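Local coordinates for acetyl xylan esterase (Paenibacillus sp. R4, PDB 6AGQ), which probably removes acetyl groups from acetylated xylan and related sugar esters, as a cold-active serine esterase of the alpha/beta-hydrolase superfamily, at residues T22-F27 / M256-R261; R163-V168 / G196-P201. One frame throughout, in Å; residues are numbered along the deposited sequence.

Contact 1: T22-F27 / M256-R261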
loop_
_atom_site.group_PDB
_atom_site.type_symbol
_atom_site.label_atom_id
_atom_site.label_comp_id
_atom_site.label_asym_id
_atom_site.label_seq_id
_atom_site.Cartn_x
_atom_site.Cartn_y
_atom_site.Cartn_z
ATOM N N THR A 22 39.794 -2.176 -20.923
ATOM C CA THR A 22 40.619 -2.504 -22.103
ATOM C C THR A 22 40.781 -3.987 -22.296
ATOM O O THR A 22 40.847 -4.463 -23.425
ATOM C CB THR A 22 42.064 -1.994 -22.005
ATOM O OG1 THR A 22 42.120 -0.871 -21.140
ATOM C CG2 THR A 22 42.565 -1.628 -23.386
ATOM N N ASP A 23 40.849 -4.694 -21.174
ATOM C CA ASP A 23 41.041 -6.137 -21.139
ATOM C C ASP A 23 39.713 -6.973 -21.093
ATOM O O ASP A 23 39.734 -8.151 -20.691
ATOM C CB ASP A 23 41.915 -6.457 -19.904
ATOM C CG ASP A 23 41.099 -6.459 -18.601
ATOM O OD1 ASP A 23 40.040 -5.819 -18.564
ATOM O OD2 ASP A 23 41.481 -7.094 -17.627
ATOM N N PHE A 24 38.573 -6.394 -21.501
ATOM C CA PHE A 24 37.281 -7.149 -21.606
ATOM C C PHE A 24 37.436 -8.439 -22.401
ATOM O O PHE A 24 37.049 -9.525 -21.890
ATOM C CB PHE A 24 36.190 -6.287 -22.230
ATOM C CG PHE A 24 34.788 -6.869 -22.208
ATOM C CD1 PHE A 24 34.320 -7.678 -23.272
ATOM C CD2 PHE A 24 33.885 -6.502 -21.202
ATOM C CE1 PHE A 24 33.026 -8.149 -23.285
ATOM C CE2 PHE A 24 32.553 -6.958 -21.238
ATOM C CZ PHE A 24 32.125 -7.773 -22.284
ATOM N N ASP A 25 37.988 -8.348 -23.622
ATOM C CA ASP A 25 38.127 -9.572 -24.449
ATOM C C ASP A 25 39.123 -10.574 -23.856
ATOM O O ASP A 25 38.842 -11.799 -23.793
ATOM C CB ASP A 25 38.420 -9.261 -25.912
ATOM C CG ASP A 25 37.300 -8.439 -26.559
ATOM O OD1 ASP A 25 36.108 -8.729 -26.294
ATOM O OD2 ASP A 25 37.593 -7.479 -27.315
ATOM N N LEU A 26 40.244 -10.066 -23.360
ATOM C CA LEU A 26 41.193 -10.931 -22.636
ATOM C C LEU A 26 40.564 -11.671 -21.399
ATOM O O LEU A 26 40.757 -12.869 -21.239
ATOM C CB LEU A 26 42.435 -10.153 -22.226
ATOM C CG LEU A 26 43.456 -10.917 -21.369
ATOM C CD1 LEU A 26 44.009 -12.073 -22.186
ATOM C CD2 LEU A 26 44.569 -9.985 -20.879
ATOM N N PHE A 27 39.851 -10.965 -20.542
ATOM C CA PHE A 27 39.180 -11.612 -19.378
ATOM C C PHE A 27 38.298 -12.780 -19.847
ATOM O O PHE A 27 38.373 -13.874 -19.262
ATOM C CB PHE A 27 38.348 -10.601 -18.614
ATOM C CG PHE A 27 37.470 -11.203 -17.562
ATOM C CD1 PHE A 27 37.964 -11.444 -16.285
ATOM C CD2 PHE A 27 36.143 -11.501 -17.833
ATOM C CE1 PHE A 27 37.136 -11.995 -15.306
ATOM C CE2 PHE A 27 35.312 -12.057 -16.878
ATOM C CZ PHE A 27 35.805 -12.297 -15.606
ATOM N N MET A 256 25.017 -4.148 -22.247
ATOM C CA MET A 256 25.404 -3.076 -23.166
ATOM C C MET A 256 26.797 -3.305 -23.819
ATOM O O MET A 256 26.986 -3.136 -25.028
ATOM C CB MET A 256 25.392 -1.784 -22.371
ATOM C CG MET A 256 25.835 -0.528 -23.101
ATOM S SD MET A 256 25.526 0.833 -21.966
ATOM C CE MET A 256 26.992 0.854 -20.929
ATOM N N ASN A 257 27.772 -3.724 -23.026
ATOM C CA ASN A 257 29.056 -4.147 -23.580
ATOM C C ASN A 257 28.993 -5.447 -24.391
ATOM O O ASN A 257 29.748 -5.555 -25.366
ATOM C CB ASN A 257 30.111 -4.276 -22.463
ATOM C CG ASN A 257 30.356 -2.973 -21.768
ATOM O OD1 ASN A 257 30.330 -1.898 -22.393
ATOM N ND2 ASN A 257 30.599 -3.040 -20.466
ATOM N N MET A 258 28.184 -6.462 -23.957
ATOM C CA MET A 258 27.938 -7.644 -24.805
ATOM C C MET A 258 27.300 -7.306 -26.161
ATOM O O MET A 258 27.725 -7.839 -27.217
ATOM C CB MET A 258 26.975 -8.653 -24.120
ATOM C CG MET A 258 27.470 -9.194 -22.809
ATOM S SD MET A 258 29.021 -10.002 -23.086
ATOM C CE MET A 258 29.457 -10.268 -21.359
ATOM N N ALA A 259 26.278 -6.445 -26.128
ATOM C CA ALA A 259 25.558 -5.976 -27.372
ATOM C C ALA A 259 26.485 -5.468 -28.461
ATOM O O ALA A 259 26.259 -5.677 -29.636
ATOM C CB ALA A 259 24.567 -4.865 -27.051
ATOM N N SER A 260 27.564 -4.834 -28.030
ATOM C CA SER A 260 28.577 -4.271 -28.941
ATOM C C SER A 260 29.346 -5.373 -29.732
ATOM O O SER A 260 29.988 -5.087 -30.719
ATOM C CB SER A 260 29.525 -3.432 -28.079
ATOM O OG SER A 260 30.789 -3.406 -28.632
ATOM N N ARG A 261 29.310 -6.624 -29.253
ATOM C CA ARG A 261 29.958 -7.761 -29.948
ATOM C C ARG A 261 29.002 -8.772 -30.597
ATOM O O ARG A 261 29.476 -9.750 -31.120
ATOM C CB ARG A 261 30.901 -8.471 -28.975
ATOM C CG ARG A 261 32.075 -7.593 -28.548
ATOM C CD ARG A 261 32.182 -7.544 -27.047
ATOM N NE ARG A 261 33.445 -6.967 -26.642
ATOM C CZ ARG A 261 33.624 -5.787 -26.050
ATOM N NH1 ARG A 261 32.605 -4.990 -25.757
ATOM N NH2 ARG A 261 34.867 -5.406 -25.713
#
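R261, at the end of segment 256-261, lays its guanidinium over the F24 ring and ends in a salt bridge with D25, both on the first turn of helix 24-36. F24 can be followed outward from its CB, which lies 3.8 Å from R261 NH2. Its CG is anti to the backbone N (chi1 -172°), which carries the ring toward segment 256-261. Along one flank CD1 comes within 3.4 Å of both R261 CZ and NH2, and CE1 meets R261 NE and CD. The two planes are 37° apart, and the guanidinium sits over one face of the ring, offset toward the rim. On the other flank CE2 approaches N257 CB obliquely at 3.8 Å. At the far end CZ touches M258 CE, also at 3.8 Å, while SD of the same methionine sits at the ring edge, 5.2 Å from the centroid: a Met-aromatic contact, reached because the M258 chain bends at chi2. W28 adds an edge-to-face contact to F24 from within its own helix.

The guanidinium is tethered at its rim. NE donates to the syn lone pair of D25 OD1 over 3.2 Å, close to the guanidinium plane, and NH1 donates to the backbone carbonyl N257 O at 2.9 Å, with a second partner in N20 OD1. N257 ND2 bonds to S251 O and T19 OG1. The chemistry is thus a phenylalanine with an arginine over one face and M258 and N257 CB around its outer end: the bonds to D25 and N257 O fix the rotation of the guanidinium, and the nearby carboxylate probably balances its positive charge. The salt bridge lies on the solvent-exposed side, whereas the apolar part of the contact is buried.

Contact 2: R163-V168 / G196-P201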
loop_
_atom_site.group_PDB
_atom_site.type_symbol
_atom_site.label_atom_id
_atom_site.label_comp_id
_atom_site.label_asym_id
_atom_site.label_seq_id
_atom_site.Cartn_x
_atom_site.Cartn_y
_atom_site.Cartn_z
ATOM N N ARG A 163 28.161 -23.133 -22.502
ATOM C CA ARG A 163 28.163 -24.582 -22.509
ATOM C C ARG A 163 26.800 -25.201 -22.896
ATOM O O ARG A 163 26.796 -26.311 -23.441
ATOM C CB ARG A 163 28.706 -25.096 -21.175
ATOM C CG ARG A 163 30.180 -24.786 -21.047
ATOM C CD ARG A 163 30.664 -24.893 -19.624
ATOM N NE ARG A 163 30.859 -26.288 -19.233
ATOM C CZ ARG A 163 31.894 -27.052 -19.550
ATOM N NH1 ARG A 163 32.929 -26.588 -20.287
ATOM N NH2 ARG A 163 31.906 -28.304 -19.086
ATOM N N ALA A 164 25.680 -24.507 -22.683
ATOM C CA ALA A 164 24.410 -24.902 -23.304
ATOM C C ALA A 164 24.464 -24.901 -24.849
ATOM O O ALA A 164 23.852 -25.709 -25.506
ATOM C CB ALA A 164 23.276 -24.023 -22.815
ATOM N N LEU A 165 25.215 -23.991 -25.439
ATOM C CA LEU A 165 25.407 -24.026 -26.905
ATOM C C LEU A 165 26.292 -25.213 -27.295
ATOM O O LEU A 165 26.024 -25.825 -28.311
ATOM C CB LEU A 165 26.036 -22.755 -27.431
ATOM C CG LEU A 165 25.411 -21.449 -26.955
ATOM C CD1 LEU A 165 26.303 -20.256 -27.331
ATOM C CD2 LEU A 165 23.983 -21.305 -27.461
ATOM N N ASP A 166 27.312 -25.549 -26.483
ATOM C CA ASP A 166 28.124 -26.803 -26.659
ATOM C C ASP A 166 27.204 -28.026 -26.577
ATOM O O ASP A 166 27.382 -28.973 -27.314
ATOM C CB ASP A 166 29.243 -27.038 -25.560
ATOM C CG ASP A 166 30.349 -25.925 -25.494
ATOM O OD1 ASP A 166 30.464 -25.106 -26.419
ATOM O OD2 ASP A 166 31.129 -25.889 -24.485
ATOM N N PHE A 167 26.272 -28.036 -25.633
ATOM C CA PHE A 167 25.338 -29.176 -25.544
ATOM C C PHE A 167 24.475 -29.297 -26.802
ATOM O O PHE A 167 24.424 -30.394 -27.404
ATOM C CB PHE A 167 24.418 -29.131 -24.339
ATOM C CG PHE A 167 23.388 -30.251 -24.324
ATOM C CD1 PHE A 167 23.734 -31.526 -23.892
ATOM C CD2 PHE A 167 22.064 -30.029 -24.799
ATOM C CE1 PHE A 167 22.786 -32.554 -23.920
ATOM C CE2 PHE A 167 21.106 -31.038 -24.809
ATOM C CZ PHE A 167 21.459 -32.306 -24.366
ATOM N N VAL A 168 23.799 -28.225 -27.217
ATOM C CA VAL A 168 22.950 -28.389 -28.376
ATOM C C VAL A 168 23.765 -28.737 -29.611
ATOM O O VAL A 168 23.282 -29.521 -30.439
ATOM C CB VAL A 168 21.934 -27.244 -28.644
ATOM C CG1 VAL A 168 20.967 -27.137 -27.480
ATOM C CG2 VAL A 168 22.560 -25.899 -28.998
ATOM N N GLY A 196 26.844 -12.427 -27.373
ATOM C CA GLY A 196 27.976 -11.533 -27.328
ATOM C C GLY A 196 29.319 -12.215 -27.217
ATOM O O GLY A 196 30.286 -11.758 -27.801
ATOM N N LEU A 197 29.352 -13.304 -26.464
ATOM C CA LEU A 197 30.557 -14.089 -26.186
ATOM C C LEU A 197 30.764 -15.317 -27.097
ATOM O O LEU A 197 31.803 -15.990 -27.014
ATOM C CB LEU A 197 30.524 -14.557 -24.711
ATOM C CG LEU A 197 30.549 -13.421 -23.667
ATOM C CD1 LEU A 197 30.635 -13.950 -22.249
ATOM C CD2 LEU A 197 31.703 -12.447 -23.909
ATOM N N ASP A 198 29.817 -15.600 -27.975
ATOM C CA ASP A 198 29.924 -16.764 -28.841
ATOM C C ASP A 198 29.446 -16.425 -30.206
ATOM O O ASP A 198 28.406 -15.799 -30.329
ATOM C CB ASP A 198 29.055 -17.916 -28.275
ATOM C CG ASP A 198 29.490 -19.296 -28.782
ATOM O OD1 ASP A 198 30.364 -19.916 -28.132
ATOM O OD2 ASP A 198 28.963 -19.785 -29.823
ATOM N N SER A 199 30.153 -16.884 -31.229
ATOM C CA SER A 199 29.788 -16.619 -32.641
ATOM C C SER A 199 28.695 -17.468 -33.231
ATOM O O SER A 199 28.319 -17.221 -34.372
ATOM C CB SER A 199 30.971 -16.856 -33.588
ATOM O OG SER A 199 32.084 -16.148 -33.171
ATOM N N ARG A 200 28.289 -18.527 -32.550
ATOM C CA ARG A 200 27.420 -19.537 -33.184
ATOM C C ARG A 200 25.934 -19.109 -33.354
ATOM O O ARG A 200 25.321 -19.459 -34.374
ATOM C CB ARG A 200 27.520 -20.916 -32.487
ATOM C CG ARG A 200 28.822 -21.688 -32.811
ATOM C CD ARG A 200 29.072 -22.853 -31.851
ATOM N NE ARG A 200 29.262 -22.426 -30.432
ATOM C CZ ARG A 200 29.509 -23.244 -29.405
ATOM N NH1 ARG A 200 29.618 -24.547 -29.590
ATOM N NH2 ARG A 200 29.658 -22.761 -28.168
ATOM N N PRO A 201 25.343 -18.424 -32.358
ATOM C CA PRO A 201 23.919 -18.089 -32.459
ATOM C C PRO A 201 23.638 -17.187 -33.635
ATOM O O PRO A 201 24.379 -16.248 -33.879
ATOM C CB PRO A 201 23.620 -17.367 -31.138
ATOM C CG PRO A 201 24.710 -17.761 -30.226
ATOM C CD PRO A 201 25.909 -17.980 -31.067
#
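An Asx turn and a three-residue salt-bridge network, D166-R200-D198, join helix 153-170 to the loop that follows helix 186-197. D198 OD2 accepts from the backbone N of R200 at 3.1 Å, closing the turn, and uses its syn lone pair for R200 NE at 2.7 Å, an almost straight bond (175°). With NH2 donating to D198 OD1, the arginine grips this carboxylate side-on. The same NH2 reaches across to D166 OD1 at 3.0 Å, lying in the guanidinium plane; NH1 adds a weak bond to that oxygen. R200 bends at chi3 (-63°), bringing its guanidinium between the two acids, where its positive charge probably offsets their mutual repulsion. L165 packs beneath: its CB lies over one guanidinium face, 3.7 Å from R200 NH2, while CD1 abuts D198 CG at 3.6 Å and, more loosely, P201 CG. Elsewhere on helix 153-170, A164 and V168 rest on L116 of strand 114-118, F167 packs on V60 of strand 55-63, and I162 touches L197 and D198, so the loop is clamped to a helix that itself lies against the central sheet, just before strand 203-207 begins.

Contact 2 is nested within the long chain loop closed by contact 1: helix 24-36 comes first, then helix 153-170 and the end of helix 186-197, and finally helix 255-259. Their centres are about 16 Å apart, yet the two touch, with R261 CB 3.5 Å from G196 O and M258 SD 3.7 Å from L197 CD2. Helix 153-170, which forms one side of contact 2, also reaches contact 1 through Y158, which meets M258. Contact 2 lies against the mixed central sheet; contact 1 extends the packing outward to helix 24-36. The GxSxG pattern at G183, S185 and G187 lies where strand 179-184 turns into helix 186-197, consistent with the nucleophile elbow of an alpha/beta hydrolase.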